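PDB 6BS9: stage III sporulation protein AB from Bacillus subtilis, which is required for sporulation and probably works as part of a secretion-system-like transport machinery, this chain being its helical spore_III_AB portion. Local coordinates for residues E5-L17 and L79-F92. Sequence-based numbering, arbitrary orientation. Where two conformers were deposited one is given.
With SO4 (sulfate ion), chain G.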
# COMPACT_ATOMS: atom_id res chain seq x y z
N GLU A 5 14.51 -2.41 -8.49
CA GLU A 5 13.08 -2.16 -8.58
C GLU A 5 12.48 -1.94 -7.19
O GLU A 5 11.54 -1.20 -7.04
CB GLU A 5 12.36 -3.27 -9.32
CG GLU A 5 11.64 -2.78 -10.56
CD GLU A 5 12.27 -1.54 -11.34
OE1 GLU A 5 11.58 -0.47 -11.54
OE2 GLU A 5 13.45 -1.55 -11.75
N ARG A 6 13.01 -2.64 -6.19
CA ARG A 6 12.43 -2.63 -4.85
C ARG A 6 12.27 -1.23 -4.20
O ARG A 6 11.20 -0.90 -3.77
CB ARG A 6 13.23 -3.56 -3.95
CG ARG A 6 12.70 -3.72 -2.57
CD ARG A 6 13.64 -4.59 -1.78
NE ARG A 6 13.26 -4.54 -0.38
CZ ARG A 6 14.11 -4.55 0.66
NH1 ARG A 6 15.42 -4.58 0.49
NH2 ARG A 6 13.61 -4.51 1.88
N PRO A 7 13.33 -0.41 -4.15
CA PRO A 7 13.18 0.94 -3.61
C PRO A 7 12.18 1.79 -4.33
O PRO A 7 11.44 2.53 -3.68
CB PRO A 7 14.59 1.57 -3.81
CG PRO A 7 15.48 0.42 -4.06
CD PRO A 7 14.67 -0.61 -4.73
N ARG A 8 12.18 1.70 -5.68
CA ARG A 8 11.24 2.41 -6.50
C ARG A 8 9.79 2.00 -6.17
O ARG A 8 8.89 2.87 -6.12
CB ARG A 8 11.60 2.23 -7.98
CG ARG A 8 10.73 2.99 -9.00
CD ARG A 8 11.11 2.72 -10.51
NE ARG A 8 10.85 3.89 -11.37
CZ ARG A 8 9.77 4.12 -12.14
NH1 ARG A 8 9.71 5.26 -12.84
NH2 ARG A 8 8.74 3.25 -12.22
N GLN A 9 9.55 0.73 -5.94
CA GLN A 9 8.20 0.29 -5.69
C GLN A 9 7.75 0.67 -4.27
O GLN A 9 6.59 1.06 -4.05
CB GLN A 9 8.05 -1.21 -5.95
CG GLN A 9 8.08 -1.58 -7.44
CD GLN A 9 7.86 -3.08 -7.73
OE1 GLN A 9 7.56 -3.90 -6.85
NE2 GLN A 9 8.08 -3.43 -8.99
N ILE A 10 8.70 0.67 -3.32
CA ILE A 10 8.38 1.16 -1.98
C ILE A 10 8.03 2.62 -2.01
O ILE A 10 7.08 3.06 -1.42
CB ILE A 10 9.56 0.89 -1.03
CG1 ILE A 10 9.69 -0.63 -0.87
CG2 ILE A 10 9.29 1.50 0.33
CD1 ILE A 10 10.99 -1.03 -0.24
N ARG A 11 8.76 3.38 -2.81
CA ARG A 11 8.52 4.81 -2.92
C ARG A 11 7.14 5.09 -3.44
O ARG A 11 6.43 5.96 -2.91
CB ARG A 11 9.60 5.42 -3.82
CG ARG A 11 9.71 6.91 -3.77
CD ARG A 11 10.90 7.36 -4.60
NE ARG A 11 10.78 6.98 -6.01
CZ ARG A 11 11.77 6.35 -6.62
NH1 ARG A 11 11.61 6.04 -7.88
NH2 ARG A 11 12.93 6.02 -5.95
N GLN A 12 6.77 4.36 -4.48
CA GLN A 12 5.40 4.43 -5.04
C GLN A 12 4.31 4.06 -4.03
O GLN A 12 3.28 4.70 -4.00
CB GLN A 12 5.28 3.44 -6.22
CG GLN A 12 6.00 3.88 -7.49
CD GLN A 12 5.99 2.78 -8.54
OE1 GLN A 12 6.05 1.59 -8.27
NE2 GLN A 12 5.90 3.19 -9.76
N LEU A 13 4.56 2.99 -3.22
CA LEU A 13 3.62 2.59 -2.19
C LEU A 13 3.45 3.68 -1.11
O LEU A 13 2.33 3.97 -0.71
CB LEU A 13 4.06 1.29 -1.57
CG LEU A 13 3.79 0.07 -2.45
CD1 LEU A 13 4.59 -1.08 -1.95
CD2 LEU A 13 2.32 -0.30 -2.46
N ARG A 14 4.55 4.30 -0.71
CA ARG A 14 4.50 5.41 0.25
C ARG A 14 3.67 6.58 -0.30
O ARG A 14 2.92 7.20 0.44
CB ARG A 14 5.96 5.85 0.47
CG ARG A 14 6.34 6.79 1.63
CD ARG A 14 6.06 6.39 3.08
NE ARG A 14 6.12 7.60 3.87
CZ ARG A 14 5.26 8.60 3.77
NH1 ARG A 14 4.19 8.51 2.97
NH2 ARG A 14 5.49 9.69 4.49
N ALA A 15 3.79 6.88 -1.60
CA ALA A 15 3.01 7.92 -2.22
C ALA A 15 1.52 7.58 -2.18
O ALA A 15 0.69 8.39 -1.81
CB ALA A 15 3.47 8.15 -3.67
N ALA A 16 1.19 6.39 -2.65
CA ALA A 16 -0.16 5.97 -2.78
C ALA A 16 -0.82 5.86 -1.41
O ALA A 16 -1.95 6.35 -1.23
CB ALA A 16 -0.17 4.62 -3.47
N LEU A 17 -0.14 5.20 -0.44
CA LEU A 17 -0.71 5.12 0.91
C LEU A 17 -0.84 6.45 1.65
O LEU A 17 -1.80 6.68 2.41
CB LEU A 17 0.09 4.13 1.76
CG LEU A 17 0.12 2.69 1.15
CD1 LEU A 17 0.78 1.72 2.12
CD2 LEU A 17 -1.23 2.18 0.74
N LEU A 79 5.20 -8.16 -7.76
CA LEU A 79 5.96 -7.07 -7.18
C LEU A 79 7.36 -7.56 -6.95
O LEU A 79 7.63 -8.75 -7.07
CB LEU A 79 5.30 -6.60 -5.88
CG LEU A 79 3.81 -6.25 -5.98
CD1 LEU A 79 3.36 -5.71 -4.64
CD2 LEU A 79 3.47 -5.23 -7.09
N SER A 80 8.25 -6.62 -6.65
CA SER A 80 9.69 -6.87 -6.42
C SER A 80 10.07 -6.52 -4.97
O SER A 80 11.08 -5.92 -4.71
CB SER A 80 10.53 -6.08 -7.42
OG SER A 80 10.22 -6.52 -8.74
N LEU A 81 9.25 -6.99 -4.03
CA LEU A 81 9.43 -6.68 -2.64
C LEU A 81 9.82 -7.92 -1.81
O LEU A 81 9.57 -9.02 -2.21
CB LEU A 81 8.11 -6.07 -2.14
CG LEU A 81 7.61 -4.80 -2.86
CD1 LEU A 81 6.28 -4.33 -2.32
CD2 LEU A 81 8.65 -3.67 -2.82
N LYS A 82 10.33 -7.70 -0.63
CA LYS A 82 10.64 -8.74 0.36
C LYS A 82 9.51 -8.94 1.34
O LYS A 82 8.55 -8.17 1.40
CB LYS A 82 11.96 -8.41 1.08
CG LYS A 82 13.12 -8.23 0.10
CD LYS A 82 14.42 -7.91 0.78
CE LYS A 82 15.36 -9.08 0.89
NZ LYS A 82 16.06 -9.32 -0.42
N LYS A 83 9.59 -10.05 2.06
CA LYS A 83 8.56 -10.44 3.03
C LYS A 83 8.28 -9.36 4.06
O LYS A 83 7.15 -9.17 4.47
CB LYS A 83 8.93 -11.79 3.72
CG LYS A 83 7.70 -12.56 4.22
CD LYS A 83 6.72 -12.90 3.06
CE LYS A 83 5.59 -13.86 3.48
NZ LYS A 83 4.61 -14.19 2.39
N SER A 84 9.32 -8.66 4.47
CA SER A 84 9.17 -7.52 5.39
C SER A 84 8.18 -6.50 4.83
O SER A 84 7.28 -6.11 5.56
CB SER A 84 10.51 -6.93 5.78
OG SER A 84 11.19 -6.59 4.57
N GLU A 85 8.24 -6.19 3.53
CA GLU A 85 7.21 -5.31 2.93
C GLU A 85 5.80 -5.92 2.95
O GLU A 85 4.81 -5.20 3.15
CB GLU A 85 7.56 -4.91 1.48
CG GLU A 85 8.68 -3.89 1.35
CD GLU A 85 10.07 -4.50 1.42
OE1 GLU A 85 10.66 -4.47 2.50
OE2 GLU A 85 10.55 -5.04 0.42
N TYR A 86 5.71 -7.22 2.66
CA TYR A 86 4.42 -7.94 2.68
C TYR A 86 3.77 -7.75 4.04
O TYR A 86 2.58 -7.44 4.13
CB TYR A 86 4.56 -9.47 2.40
CG TYR A 86 3.22 -10.21 2.53
CD1 TYR A 86 2.27 -10.18 1.50
CD2 TYR A 86 2.90 -10.94 3.69
CE1 TYR A 86 1.06 -10.85 1.61
CE2 TYR A 86 1.67 -11.60 3.81
CZ TYR A 86 0.75 -11.52 2.78
OH TYR A 86 -0.46 -12.16 2.89
N GLU A 87 4.56 -7.95 5.09
CA GLU A 87 4.04 -7.87 6.44
C GLU A 87 3.58 -6.44 6.76
O GLU A 87 2.55 -6.24 7.35
CB GLU A 87 5.08 -8.38 7.48
CG GLU A 87 5.29 -9.91 7.47
CD GLU A 87 4.03 -10.73 7.74
OE1 GLU A 87 3.18 -10.30 8.62
OE2 GLU A 87 3.85 -11.80 7.06
N VAL A 88 4.35 -5.46 6.33
CA VAL A 88 3.94 -4.11 6.50
C VAL A 88 2.64 -3.84 5.77
O VAL A 88 1.72 -3.24 6.34
CB VAL A 88 5.04 -3.11 6.08
CG1 VAL A 88 4.51 -1.69 6.08
CG2 VAL A 88 6.24 -3.22 7.02
N LEU A 89 2.54 -4.27 4.51
CA LEU A 89 1.31 -4.08 3.76
C LEU A 89 0.11 -4.82 4.34
O LEU A 89 -1.01 -4.30 4.33
CB LEU A 89 1.56 -4.40 2.30
CG LEU A 89 2.53 -3.41 1.62
CD1 LEU A 89 2.99 -3.90 0.30
CD2 LEU A 89 1.92 -2.01 1.46
N LYS A 90 0.34 -5.99 4.89
CA LYS A 90 -0.69 -6.73 5.61
C LYS A 90 -1.13 -5.98 6.84
O LYS A 90 -2.33 -5.87 7.08
CB LYS A 90 -0.18 -8.13 6.00
CG LYS A 90 -1.25 -9.07 6.57
CD LYS A 90 -0.69 -10.46 6.91
CE LYS A 90 -1.80 -11.46 7.29
NZ LYS A 90 -1.43 -12.90 7.05
N GLN A 91 -0.19 -5.47 7.63
CA GLN A 91 -0.53 -4.62 8.81
C GLN A 91 -1.31 -3.37 8.41
O GLN A 91 -2.23 -2.96 9.12
CB GLN A 91 0.59 -4.34 9.89
CG GLN A 91 2.07 -4.19 9.54
CD GLN A 91 2.87 -3.35 10.60
OE1 GLN A 91 3.64 -2.47 10.25
NE2 GLN A 91 2.65 -3.62 11.89
N PHE A 92 -1.02 -2.80 7.25
CA PHE A 92 -1.84 -1.72 6.74
C PHE A 92 -3.31 -2.16 6.53
O PHE A 92 -4.24 -1.45 6.90
CB PHE A 92 -1.25 -1.07 5.47
CG PHE A 92 -2.15 -0.04 4.84
CD1 PHE A 92 -2.24 1.20 5.35
CD2 PHE A 92 -2.91 -0.33 3.73
CE1 PHE A 92 -3.06 2.18 4.75
CE2 PHE A 92 -3.75 0.59 3.18
CZ PHE A 92 -3.83 1.87 3.68
S SO4 G . 16.93 -5.84 3.67
O1 SO4 G . 17.02 -5.22 5.01
O2 SO4 G . 16.11 -4.95 2.84
O3 SO4 G . 18.27 -5.97 3.03
O4 SO4 G . 16.23 -7.15 3.84
O HOH W 1 8.08 -6.40 -10.04
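R6 holds E85 side-on at the start of a nearly parallel helix pair in the all-helical fold of this spore_III_AB family protein. The segment axes of helix 5-17 and helix 83-92 come within 12.4 Å at closest approach. Their directions differ by 9°. R6 bridges the gap with an extended side chain, CG anti to the backbone N (chi1 -176°). Its NE gives a 2.9 Å bond to OE2 of E85, and its NH2 gives a nearly straight 3.0 Å bond to OE1. The guanidinium and carboxylate planes are 27° apart.

Each carboxylate oxygen has a second donor on the opposite face. K82 N, at the N-cap position, bonds to OE2, and S84 OG bonds to OE1. The four bonds fix the rotation of the E85 carboxylate and tie it to the first turn of its own helix. CD of K82 lies 3.4 Å above the centre of the R6 guanidinium. At the guanidinium edge, NH2 bonds to O2 of a sulfate, probably from the crystallisation liquor; the approach of NH1 to the same oxygen is too short to be trusted in detail. A122 of helix 101-128 also touches R6.

The loop before helix 83-92 packs against Q9. OE1 of Q9 accepts a bond from S80 N at 2.8 Å, with the donor tilted out of the carbonyl plane. A water links Q9 NE2 to S80 OG.

Deeper in, the contact is apolar. L13 and L81 meet tip to tip through their CD1 atoms. L81 also sends CD2 to CG1 of I10. The L89 side chain lies across that of L13, with their CD1 atoms meeting, while L49 of helix 46-58 also touches L13. L17 and F92 lie alongside each other, pointing opposite ways. CD2 of L17 makes a CH-pi contact over the F92 ring, 4.1 Å from its centroid and offset toward the rim near CE2 and CZ.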